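Genome packaging NTPase B204 (Sulfolobus turreted icosahedral virus 2, PDB 4KFU) probably hydrolyses ATP to power packaging of the viral DNA into the virion, as a P-loop ATPase of the FtsK-HerA superfamily. Local coordinates at residues 76-81 against 106-110; 60-64 against 83-87; 35-41 against 67-73; 97-103 against 130-136. One frame throughout, in Å; residues are numbered along the deposited sequence. Where two conformers were deposited one is given.

Contact 1. Residues 76-81 against 106-110. With ZN (zinc ion), chain L.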
# COMPACT_ATOMS: atom_id res chain seq x y z
N LYS A 76 7.06 10.70 -10.21
CA LYS A 76 5.70 10.26 -9.87
C LYS A 76 4.87 9.86 -11.09
O LYS A 76 3.65 10.13 -11.14
CB LYS A 76 4.96 11.34 -9.07
CG LYS A 76 5.67 11.71 -7.77
CD LYS A 76 5.23 13.08 -7.26
CE LYS A 76 5.92 13.43 -5.95
NZ LYS A 76 7.40 13.37 -6.06
N ASN A 77 5.52 9.21 -12.06
CA ASN A 77 4.86 8.88 -13.33
C ASN A 77 4.86 7.38 -13.68
O ASN A 77 5.45 6.56 -12.96
CB ASN A 77 5.47 9.70 -14.48
CG ASN A 77 6.99 9.48 -14.64
OD1 ASN A 77 7.57 8.54 -14.09
ND2 ASN A 77 7.63 10.36 -15.41
N ASP A 78 4.20 7.05 -14.79
CA ASP A 78 4.08 5.66 -15.23
C ASP A 78 5.44 5.02 -15.53
O ASP A 78 5.65 3.83 -15.26
CB ASP A 78 3.19 5.55 -16.47
CG ASP A 78 1.72 5.82 -16.17
OD1 ASP A 78 1.30 5.69 -15.00
OD2 ASP A 78 0.97 6.18 -17.11
N ASP A 79 6.35 5.80 -16.10
CA ASP A 79 7.67 5.29 -16.48
C ASP A 79 8.46 4.87 -15.25
O ASP A 79 9.16 3.85 -15.27
CB ASP A 79 8.46 6.34 -17.26
N PHE A 80 8.33 5.65 -14.18
CA PHE A 80 9.05 5.35 -12.96
C PHE A 80 8.54 4.06 -12.33
O PHE A 80 9.34 3.22 -11.95
CB PHE A 80 8.96 6.49 -11.94
CG PHE A 80 9.78 6.24 -10.70
CD1 PHE A 80 11.11 6.61 -10.66
CD2 PHE A 80 9.22 5.61 -9.59
CE1 PHE A 80 11.88 6.37 -9.53
CE2 PHE A 80 9.98 5.37 -8.46
CZ PHE A 80 11.31 5.75 -8.42
N PHE A 81 7.22 3.92 -12.21
CA PHE A 81 6.69 2.70 -11.59
C PHE A 81 7.13 1.46 -12.37
O PHE A 81 7.46 0.42 -11.78
CB PHE A 81 5.17 2.71 -11.41
CG PHE A 81 4.67 1.45 -10.77
CD1 PHE A 81 4.82 1.25 -9.40
CD2 PHE A 81 4.11 0.43 -11.53
CE1 PHE A 81 4.40 0.06 -8.80
CE2 PHE A 81 3.70 -0.75 -10.94
CZ PHE A 81 3.84 -0.94 -9.58
N TYR A 106 -1.96 6.92 -5.25
CA TYR A 106 -2.72 7.50 -6.37
C TYR A 106 -1.82 8.00 -7.49
O TYR A 106 -2.29 8.28 -8.59
CB TYR A 106 -3.65 8.62 -5.89
CG TYR A 106 -2.94 9.72 -5.15
CD1 TYR A 106 -2.29 10.75 -5.82
CD2 TYR A 106 -2.91 9.73 -3.76
CE1 TYR A 106 -1.64 11.76 -5.13
CE2 TYR A 106 -2.27 10.73 -3.05
CZ TYR A 106 -1.63 11.74 -3.74
OH TYR A 106 -0.99 12.73 -3.02
N TYR A 107 -0.53 8.14 -7.23
CA TYR A 107 0.37 8.54 -8.30
C TYR A 107 0.48 7.50 -9.39
O TYR A 107 0.64 7.84 -10.56
CB TYR A 107 1.76 8.86 -7.77
CG TYR A 107 1.78 10.15 -7.00
CD1 TYR A 107 1.48 11.36 -7.62
CD2 TYR A 107 2.06 10.16 -5.64
CE1 TYR A 107 1.48 12.55 -6.91
CE2 TYR A 107 2.06 11.34 -4.92
CZ TYR A 107 1.77 12.53 -5.56
OH TYR A 107 1.77 13.71 -4.83
N HIS A 108 0.37 6.22 -9.01
CA HIS A 108 0.61 5.12 -9.96
C HIS A 108 -0.64 4.30 -10.26
O HIS A 108 -0.68 3.55 -11.25
CB HIS A 108 1.70 4.21 -9.42
CG HIS A 108 2.99 4.91 -9.14
ND1 HIS A 108 3.57 5.77 -10.06
CD2 HIS A 108 3.82 4.88 -8.08
CE1 HIS A 108 4.69 6.25 -9.55
NE2 HIS A 108 4.87 5.72 -8.36
N PHE A 109 -1.64 4.41 -9.39
CA PHE A 109 -2.85 3.59 -9.51
C PHE A 109 -4.11 4.46 -9.54
O PHE A 109 -5.18 4.07 -9.04
CB PHE A 109 -2.94 2.62 -8.33
CG PHE A 109 -1.85 1.58 -8.30
CD1 PHE A 109 -0.59 1.88 -7.78
CD2 PHE A 109 -2.09 0.28 -8.72
CE1 PHE A 109 0.40 0.93 -7.71
CE2 PHE A 109 -1.10 -0.69 -8.67
CZ PHE A 109 0.15 -0.36 -8.16
N LYS A 110 -4.00 5.64 -10.13
CA LYS A 110 -5.07 6.62 -10.08
C LYS A 110 -6.34 6.14 -10.79
O LYS A 110 -6.27 5.47 -11.82
CB LYS A 110 -4.59 7.94 -10.71
CG LYS A 110 -5.31 9.15 -10.18
CD LYS A 110 -5.12 10.38 -11.07
CE LYS A 110 -6.08 11.49 -10.64
NZ LYS A 110 -5.95 12.74 -11.45
ZN ZN L . 6.15 6.37 -6.93
O HOH W 1 1.30 3.74 -13.18
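Lys-76 and Tyr-107 lie side by side, and Lys-76 CD rests over one face of the tyrosine ring, 4.0 Å from its centroid, in a CH-pi contact. The lysine chain bends at its end (chi4 56°), and NZ bonds the carbonyl oxygens of Asp-73 and Arg-74, so any cation-pi pull on Tyr-107 is long and weak.

A second CH-pi contact joins Phe-81 and His-108. Phe-81 CB sits over the imidazole face, 3.9 Å from the ring centroid. The opposite face of that imidazole is covered by Tyr-107 CB.

Two aromatic pairs continue the cluster. Phe-109 turns its edge to the face of Phe-81, with planes at 71° and centroids 5.5 Å apart. The rings of Phe-81 and His-108 meet obliquely.

A water links the two sides, donating to Asp-78 OD1 at 2.7 Å and to His-108 O at 2.8 Å. Within 76-81, Asn-77 N-caps helix 78-95, its OD1 accepting from Phe-80 N at 3.0 Å.

His-108 NE2 binds the zinc ion at 2.0 Å. Asp-39, His-41 and Asp-73 complete this zinc site, which fastens the loop after strand 98-102 to the C-terminal ends of strands 35-40 and 68-72.

Contact 2. Residues 60-64 against 83-87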
# COMPACT_ATOMS: atom_id res chain seq x y z
N LEU A 60 19.18 2.16 -9.52
CA LEU A 60 18.39 0.95 -9.65
C LEU A 60 19.09 -0.21 -8.97
O LEU A 60 18.46 -1.15 -8.48
CB LEU A 60 18.22 0.59 -11.12
CG LEU A 60 17.11 1.30 -11.88
CD1 LEU A 60 17.25 0.97 -13.37
CD2 LEU A 60 15.79 0.83 -11.34
N SER A 61 20.42 -0.15 -8.98
CA SER A 61 21.23 -1.20 -8.38
C SER A 61 20.97 -1.30 -6.89
O SER A 61 20.87 -2.40 -6.35
CB SER A 61 22.72 -0.92 -8.64
OG SER A 61 23.52 -1.84 -7.91
N ASP A 62 20.89 -0.14 -6.23
CA ASP A 62 20.56 -0.10 -4.81
C ASP A 62 19.23 -0.78 -4.51
O ASP A 62 19.08 -1.46 -3.50
CB ASP A 62 20.52 1.35 -4.31
CG ASP A 62 21.88 2.01 -4.28
OD1 ASP A 62 22.90 1.31 -4.50
OD2 ASP A 62 21.92 3.24 -4.05
N ILE A 63 18.25 -0.59 -5.40
CA ILE A 63 16.92 -1.16 -5.17
C ILE A 63 17.01 -2.68 -5.13
O ILE A 63 16.42 -3.33 -4.27
CB ILE A 63 15.91 -0.72 -6.24
CG1 ILE A 63 15.82 0.80 -6.27
CG2 ILE A 63 14.54 -1.32 -5.98
CD1 ILE A 63 14.84 1.33 -7.30
N VAL A 64 17.79 -3.26 -6.05
CA VAL A 64 17.96 -4.71 -6.08
C VAL A 64 18.82 -5.25 -4.93
O VAL A 64 18.51 -6.29 -4.35
CB VAL A 64 18.56 -5.17 -7.44
CG1 VAL A 64 18.67 -6.70 -7.50
CG2 VAL A 64 17.72 -4.66 -8.60
N LYS A 83 9.85 0.97 -14.09
CA LYS A 83 11.26 0.72 -13.77
C LYS A 83 11.38 0.14 -12.37
O LYS A 83 12.12 -0.82 -12.14
CB LYS A 83 12.04 2.04 -13.84
CG LYS A 83 13.54 1.89 -13.97
CD LYS A 83 14.26 3.15 -13.48
CE LYS A 83 13.57 4.43 -13.93
NZ LYS A 83 14.30 5.64 -13.45
N LEU A 84 10.65 0.71 -11.43
CA LEU A 84 10.67 0.24 -10.04
C LEU A 84 10.18 -1.19 -9.91
O LEU A 84 10.68 -1.96 -9.08
CB LEU A 84 9.80 1.16 -9.16
CG LEU A 84 9.54 0.71 -7.72
CD1 LEU A 84 10.84 0.60 -6.94
CD2 LEU A 84 8.59 1.66 -7.01
N TRP A 85 9.17 -1.54 -10.71
CA TRP A 85 8.60 -2.89 -10.66
C TRP A 85 9.61 -3.94 -11.15
O TRP A 85 9.76 -5.00 -10.53
CB TRP A 85 7.30 -2.93 -11.46
CG TRP A 85 6.62 -4.28 -11.47
CD1 TRP A 85 6.52 -5.15 -12.52
CD2 TRP A 85 5.94 -4.90 -10.36
NE1 TRP A 85 5.83 -6.28 -12.14
CE2 TRP A 85 5.47 -6.15 -10.83
CE3 TRP A 85 5.70 -4.53 -9.04
CZ2 TRP A 85 4.76 -7.03 -10.00
CZ3 TRP A 85 4.99 -5.40 -8.23
CH2 TRP A 85 4.53 -6.64 -8.71
N GLN A 86 10.29 -3.64 -12.25
CA GLN A 86 11.30 -4.54 -12.78
C GLN A 86 12.42 -4.74 -11.77
O GLN A 86 12.89 -5.86 -11.56
CB GLN A 86 11.88 -4.00 -14.09
CG GLN A 86 10.91 -4.00 -15.27
CD GLN A 86 10.37 -5.38 -15.59
OE1 GLN A 86 11.12 -6.37 -15.63
NE2 GLN A 86 9.07 -5.46 -15.84
N ALA A 87 12.85 -3.64 -11.15
CA ALA A 87 13.90 -3.70 -10.13
C ALA A 87 13.42 -4.45 -8.90
O ALA A 87 14.18 -5.16 -8.24
CB ALA A 87 14.38 -2.29 -9.76
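Ala-87 N donates to Lys-83 O at 3.1 Å, an ordinary helical bond that sets Lys-83 and Ala-87 one turn apart, where both meet Leu-60. Between the two helices themselves the contact is made by carbon atoms and is almost wholly apolar. The short axes approach to 9.7 Å and cross at -41°, running in broadly the same direction.

Ala-87 is the central point. Its small CB takes Leu-60 CD2 at 3.8 Å and Ile-63 CG2 at 3.9 Å, side chains from successive turns of helix 60-65. The small side chain probably helps the backbones approach here, with the CA atoms of Val-64 and Ala-87 5.8 Å apart. Val-64 adds its CG2 branch, which lies 3.6 Å from the carbonyl oxygen Ala-87 O.

At the other end Leu-60 crosses the aliphatic part of Lys-83. Leu-60 CD2 lies 3.5 Å from Lys-83 CD, and Leu-60 CD1 touches the same methylene. Lys-83 turns at chi3 (-42°), and its chain beyond CD bends away from the leucine.

Deeper in, Ile-63 and Leu-84 cross at about a right angle and meet through their CD1 methyls at 4.1 Å. Ile-63 CG1 stands anti to the carbonyl carbon (chi1 -57°), which carries CD1 to this meeting.

His-91 ND1, one turn beyond Ala-87, bonds Ile-63 O. The sheet packs against both helices: Leu-84 packs on Ile-37 and Asp-39 of strand 35-40, and Ile-63 reaches Val-71 of strand 68-72. Trp-85, on another side of helix 78-95, packs on helix 117-124.

Contact 3. Residues 35-41 against 67-73. With ZN (zinc ion), chain L.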
# COMPACT_ATOMS: atom_id res chain seq x y z
N SER A 35 11.89 -8.70 3.53
CA SER A 35 12.44 -7.46 2.98
C SER A 35 11.34 -6.54 2.46
O SER A 35 10.22 -6.98 2.17
CB SER A 35 13.41 -7.77 1.84
OG SER A 35 12.73 -8.33 0.73
N TYR A 36 11.64 -5.25 2.37
CA TYR A 36 10.70 -4.32 1.76
C TYR A 36 11.37 -3.21 0.97
O TYR A 36 12.53 -2.83 1.21
CB TYR A 36 9.71 -3.76 2.80
CG TYR A 36 10.36 -3.03 3.97
CD1 TYR A 36 10.92 -1.77 3.81
CD2 TYR A 36 10.36 -3.59 5.24
CE1 TYR A 36 11.50 -1.10 4.87
CE2 TYR A 36 10.94 -2.93 6.31
CZ TYR A 36 11.51 -1.68 6.11
OH TYR A 36 12.07 -1.01 7.17
N ILE A 37 10.61 -2.71 -0.01
CA ILE A 37 10.99 -1.57 -0.82
C ILE A 37 9.90 -0.51 -0.65
O ILE A 37 8.71 -0.80 -0.87
CB ILE A 37 11.06 -1.96 -2.32
CG1 ILE A 37 11.99 -3.16 -2.52
CG2 ILE A 37 11.50 -0.77 -3.17
CD1 ILE A 37 11.90 -3.77 -3.91
N ILE A 38 10.29 0.70 -0.24
CA ILE A 38 9.30 1.77 -0.09
C ILE A 38 9.38 2.83 -1.19
O ILE A 38 10.42 3.51 -1.34
CB ILE A 38 9.42 2.48 1.28
CG1 ILE A 38 9.40 1.46 2.42
CG2 ILE A 38 8.33 3.52 1.43
CD1 ILE A 38 9.64 2.08 3.80
N ASP A 39 8.29 2.97 -1.95
CA ASP A 39 8.14 4.02 -2.96
C ASP A 39 7.56 5.24 -2.25
O ASP A 39 6.36 5.29 -1.95
CB ASP A 39 7.22 3.50 -4.08
CG ASP A 39 6.90 4.56 -5.14
OD1 ASP A 39 7.63 5.56 -5.27
OD2 ASP A 39 5.90 4.38 -5.88
N ASP A 40 8.43 6.22 -1.99
CA ASP A 40 8.12 7.38 -1.12
C ASP A 40 7.96 8.66 -1.96
O ASP A 40 8.84 9.00 -2.76
CB ASP A 40 9.27 7.55 -0.12
CG ASP A 40 8.94 8.50 1.05
OD1 ASP A 40 7.99 9.31 0.96
OD2 ASP A 40 9.66 8.43 2.07
N HIS A 41 6.85 9.36 -1.77
CA HIS A 41 6.58 10.56 -2.57
C HIS A 41 6.64 11.86 -1.78
O HIS A 41 6.52 12.95 -2.35
CB HIS A 41 5.22 10.42 -3.26
CG HIS A 41 5.08 9.16 -4.06
ND1 HIS A 41 4.48 8.02 -3.55
CD2 HIS A 41 5.51 8.84 -5.30
CE1 HIS A 41 4.53 7.06 -4.46
NE2 HIS A 41 5.15 7.53 -5.53
N GLN A 67 18.69 -4.76 1.27
CA GLN A 67 17.62 -5.57 1.86
C GLN A 67 16.40 -4.73 2.27
O GLN A 67 15.26 -5.09 1.96
CB GLN A 67 18.13 -6.37 3.06
CG GLN A 67 17.12 -7.37 3.62
CD GLN A 67 17.62 -8.09 4.86
OE1 GLN A 67 18.50 -7.58 5.56
NE2 GLN A 67 17.07 -9.27 5.13
N TYR A 68 16.64 -3.62 2.97
CA TYR A 68 15.59 -2.68 3.31
C TYR A 68 15.86 -1.36 2.61
O TYR A 68 16.86 -0.69 2.89
CB TYR A 68 15.48 -2.52 4.83
CG TYR A 68 15.11 -3.82 5.51
CD1 TYR A 68 13.82 -4.32 5.44
CD2 TYR A 68 16.07 -4.57 6.19
CE1 TYR A 68 13.47 -5.51 6.05
CE2 TYR A 68 15.73 -5.78 6.79
CZ TYR A 68 14.43 -6.24 6.72
OH TYR A 68 14.08 -7.43 7.32
N VAL A 69 14.97 -0.99 1.69
CA VAL A 69 15.27 0.10 0.78
C VAL A 69 14.14 1.11 0.62
O VAL A 69 12.95 0.76 0.59
CB VAL A 69 15.76 -0.45 -0.60
CG1 VAL A 69 14.76 -1.44 -1.15
CG2 VAL A 69 16.02 0.67 -1.60
N VAL A 70 14.53 2.38 0.54
CA VAL A 70 13.60 3.49 0.42
C VAL A 70 13.96 4.28 -0.83
O VAL A 70 15.11 4.72 -0.99
CB VAL A 70 13.68 4.40 1.65
CG1 VAL A 70 12.73 5.59 1.51
CG2 VAL A 70 13.37 3.61 2.92
N VAL A 71 12.98 4.45 -1.70
CA VAL A 71 13.17 5.13 -2.97
C VAL A 71 12.33 6.40 -2.98
O VAL A 71 11.10 6.32 -2.98
CB VAL A 71 12.67 4.25 -4.14
CG1 VAL A 71 13.17 4.79 -5.47
CG2 VAL A 71 13.09 2.79 -3.94
N TYR A 72 12.96 7.57 -3.00
CA TYR A 72 12.18 8.78 -3.19
C TYR A 72 11.81 8.93 -4.66
O TYR A 72 12.69 8.96 -5.53
CB TYR A 72 12.92 10.03 -2.72
CG TYR A 72 12.17 11.28 -3.12
CD1 TYR A 72 10.98 11.62 -2.50
CD2 TYR A 72 12.64 12.10 -4.14
CE1 TYR A 72 10.26 12.74 -2.87
CE2 TYR A 72 11.93 13.24 -4.53
CZ TYR A 72 10.74 13.55 -3.89
OH TYR A 72 10.03 14.67 -4.25
N ASP A 73 10.51 9.05 -4.94
CA ASP A 73 10.01 9.13 -6.32
C ASP A 73 9.66 10.56 -6.71
O ASP A 73 8.61 11.08 -6.33
CB ASP A 73 8.80 8.21 -6.49
CG ASP A 73 8.17 8.31 -7.87
OD1 ASP A 73 8.80 8.84 -8.82
OD2 ASP A 73 7.02 7.85 -8.02
ZN ZN L . 6.15 6.37 -6.93
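Strands 35-40 and 68-72 run parallel at 12°, joined by five backbone hydrogen bonds from Val-69 N to Tyr-36 O through to Asp-73 N to Asp-40 O, the last at 2.7 Å.

On one face Ile-37 and Val-69 lie side by side, Ile-37 CG1 meeting Val-69 CG1 at 3.5 Å. Ile-37 also touches Val-71 through its CG2 branch. The same face carries Asp-39. On the other face Ile-38 packs beside Val-70. Tyr-68 CD1 stands over one face of the Tyr-36 ring, 3.3 Å from Tyr-36 CE2, with the two ring planes at 55°. With chi1 at 58°, the Tyr-36 ring lies beside Tyr-68; its OH bonds Phe-53 O.

The C-terminal ends gather round the zinc ion. Asp-39 grips it with both oxygens, OD1 at 2.4 Å and OD2 at 2.3 Å. His-41 NE2 binds at 2.1 Å and Asp-73 OD2 at 2.0 Å. The close approach of these ligand atoms to one another follows from the shared metal. In the second shell, Glu-104 OE1 is hydrogen-bonded to His-41 ND1, which probably helps fix the imidazole. His-108 is the fourth protein residue on the metal.

Strand 35-40 has strand 98-102 as its other neighbour. Helix 78-95 covers the face with Ile-37 and Val-71, and helix 17-31 the face with Tyr-36 and Ile-38.

Contact 4. Residues 97-103 against 130-136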
# COMPACT_ATOMS: atom_id res chain seq x y z
N THR A 97 10.57 -13.47 -1.07
CA THR A 97 9.32 -12.70 -1.08
C THR A 97 9.46 -11.34 -0.40
O THR A 97 9.86 -11.24 0.76
CB THR A 97 8.13 -13.48 -0.49
OG1 THR A 97 7.99 -14.72 -1.18
CG2 THR A 97 6.83 -12.68 -0.67
N THR A 98 9.13 -10.29 -1.14
CA THR A 98 9.35 -8.91 -0.70
C THR A 98 8.03 -8.14 -0.75
O THR A 98 7.20 -8.38 -1.62
CB THR A 98 10.39 -8.22 -1.63
OG1 THR A 98 11.66 -8.88 -1.51
CG2 THR A 98 10.55 -6.74 -1.29
N VAL A 99 7.83 -7.22 0.20
CA VAL A 99 6.70 -6.31 0.11
C VAL A 99 7.09 -4.95 -0.49
O VAL A 99 7.97 -4.24 0.03
CB VAL A 99 6.04 -6.10 1.47
CG1 VAL A 99 4.85 -5.19 1.31
CG2 VAL A 99 5.62 -7.44 2.05
N LEU A 100 6.43 -4.59 -1.59
CA LEU A 100 6.57 -3.26 -2.17
C LEU A 100 5.53 -2.33 -1.53
O LEU A 100 4.33 -2.51 -1.72
CB LEU A 100 6.36 -3.31 -3.69
CG LEU A 100 6.45 -1.98 -4.43
CD1 LEU A 100 7.80 -1.27 -4.13
CD2 LEU A 100 6.24 -2.14 -5.96
N ILE A 101 6.01 -1.34 -0.77
CA ILE A 101 5.16 -0.39 -0.07
C ILE A 101 5.07 0.94 -0.80
O ILE A 101 6.08 1.60 -1.06
CB ILE A 101 5.69 -0.12 1.35
CG1 ILE A 101 5.94 -1.43 2.09
CG2 ILE A 101 4.71 0.78 2.13
CD1 ILE A 101 6.33 -1.26 3.57
N ILE A 102 3.85 1.32 -1.14
CA ILE A 102 3.61 2.52 -1.94
C ILE A 102 2.70 3.47 -1.20
O ILE A 102 1.47 3.31 -1.22
CB ILE A 102 3.00 2.18 -3.30
CG1 ILE A 102 3.77 1.03 -3.95
CG2 ILE A 102 3.01 3.41 -4.24
CD1 ILE A 102 3.47 0.86 -5.40
N ASP A 103 3.29 4.45 -0.52
CA ASP A 103 2.47 5.49 0.11
C ASP A 103 2.07 6.49 -0.96
O ASP A 103 2.75 6.60 -1.99
CB ASP A 103 3.20 6.15 1.28
CG ASP A 103 2.29 6.36 2.50
OD1 ASP A 103 1.06 6.53 2.30
OD2 ASP A 103 2.79 6.33 3.65
N GLY A 130 6.75 -12.75 -6.73
CA GLY A 130 7.30 -12.79 -5.38
C GLY A 130 7.19 -11.46 -4.66
O GLY A 130 8.03 -11.14 -3.82
N LEU A 131 6.17 -10.68 -5.00
CA LEU A 131 6.00 -9.37 -4.41
C LEU A 131 4.62 -9.18 -3.77
O LEU A 131 3.59 -9.34 -4.43
CB LEU A 131 6.24 -8.27 -5.46
CG LEU A 131 7.68 -8.12 -5.99
CD1 LEU A 131 7.70 -7.33 -7.27
CD2 LEU A 131 8.57 -7.44 -4.95
N GLY A 132 4.60 -8.85 -2.49
CA GLY A 132 3.39 -8.34 -1.88
C GLY A 132 3.31 -6.85 -2.12
O GLY A 132 4.30 -6.23 -2.52
N LEU A 133 2.14 -6.27 -1.89
CA LEU A 133 1.95 -4.84 -2.07
C LEU A 133 1.23 -4.27 -0.87
O LEU A 133 0.26 -4.87 -0.38
CB LEU A 133 1.08 -4.54 -3.29
CG LEU A 133 1.48 -4.66 -4.74
CD1 LEU A 133 0.32 -4.15 -5.56
CD2 LEU A 133 2.73 -3.84 -5.04
N ILE A 134 1.71 -3.13 -0.39
CA ILE A 134 0.91 -2.31 0.51
C ILE A 134 0.65 -0.99 -0.19
O ILE A 134 1.60 -0.28 -0.55
CB ILE A 134 1.59 -2.07 1.85
CG1 ILE A 134 1.81 -3.41 2.55
CG2 ILE A 134 0.69 -1.19 2.73
CD1 ILE A 134 2.59 -3.33 3.81
N LEU A 135 -0.62 -0.69 -0.43
CA LEU A 135 -0.99 0.53 -1.14
C LEU A 135 -1.79 1.41 -0.20
O LEU A 135 -2.68 0.94 0.51
CB LEU A 135 -1.84 0.22 -2.37
CG LEU A 135 -1.22 -0.68 -3.44
CD1 LEU A 135 -2.21 -0.87 -4.58
CD2 LEU A 135 0.11 -0.12 -3.94
N SER A 136 -1.48 2.70 -0.20
CA SER A 136 -2.10 3.63 0.72
C SER A 136 -2.65 4.84 -0.03
O SER A 136 -1.98 5.38 -0.91
CB SER A 136 -1.06 4.08 1.75
OG SER A 136 -1.49 5.20 2.48
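Thr-97 begins the pairing with its CA against Gly-130 O, the oxygen that also accepts from Thr-98 N at 3.0 Å. Thr-98 O takes Gly-132 N at 2.8 Å. Thr-98 CB leans on Leu-131 CD2, while Thr-98 OG1 bonds Ser-35 on the next strand.

Val-99 pairs with Gly-132, which has no side chain. Val-99 CG1, anti to the backbone N (chi1 -177°), instead meets Ile-134 CG1 at 3.7 Å. Leu-100 N reaches Gly-132 O from above the carbonyl plane, and Leu-100 CB packs beside Leu-133 CD2 at 3.9 Å. Ile-101 CG1 lies 4.2 Å from Ile-134 CD1, on the same face as Val-99. Ile-102 N bonds Ile-134 O almost straight, at 171°, and Ile-102 CB rests on Leu-135 CD2 at 3.7 Å.

At Asp-103 the contact becomes polar. Ser-136 OG donates to Asp-103 OD1 at 2.9 Å, coming from above the carboxylate plane. Asp-103 OD2 bonds Ser-18 and Tyr-50, and the side chain lies about 4 Å from a bound magnesium ion.

These strands frame the beta-alpha-beta unit with helix 117-124. An acidic residue at this strand end, beside the nucleotide-binding P-loop, is consistent with the Walker B position of P-loop ATPases.

From the N terminus, contact 3 opens first, at 35-41, and closes its loop at 67-73. Contact 2 opens within that loop, at 60-64, and closes beyond it at 83-87, so the two cross. Contact 1 opens at 76-81, before contact 2 has closed, and ends at 106-110, crossing contact 2 in turn. Contact 4, from 97-103 to 130-136, crosses contact 1. None nests in another. Contacts 3 and 4 pair neighbouring strands of one sheet. Contacts 1 and 2 both use helix 78-95, tying it to the zinc-binding loop and to helix 60-65. The zinc ion links contacts 1 and 3, and Phe-81 and Phe-109 of contact 1 pack on Ile-102 of contact 4.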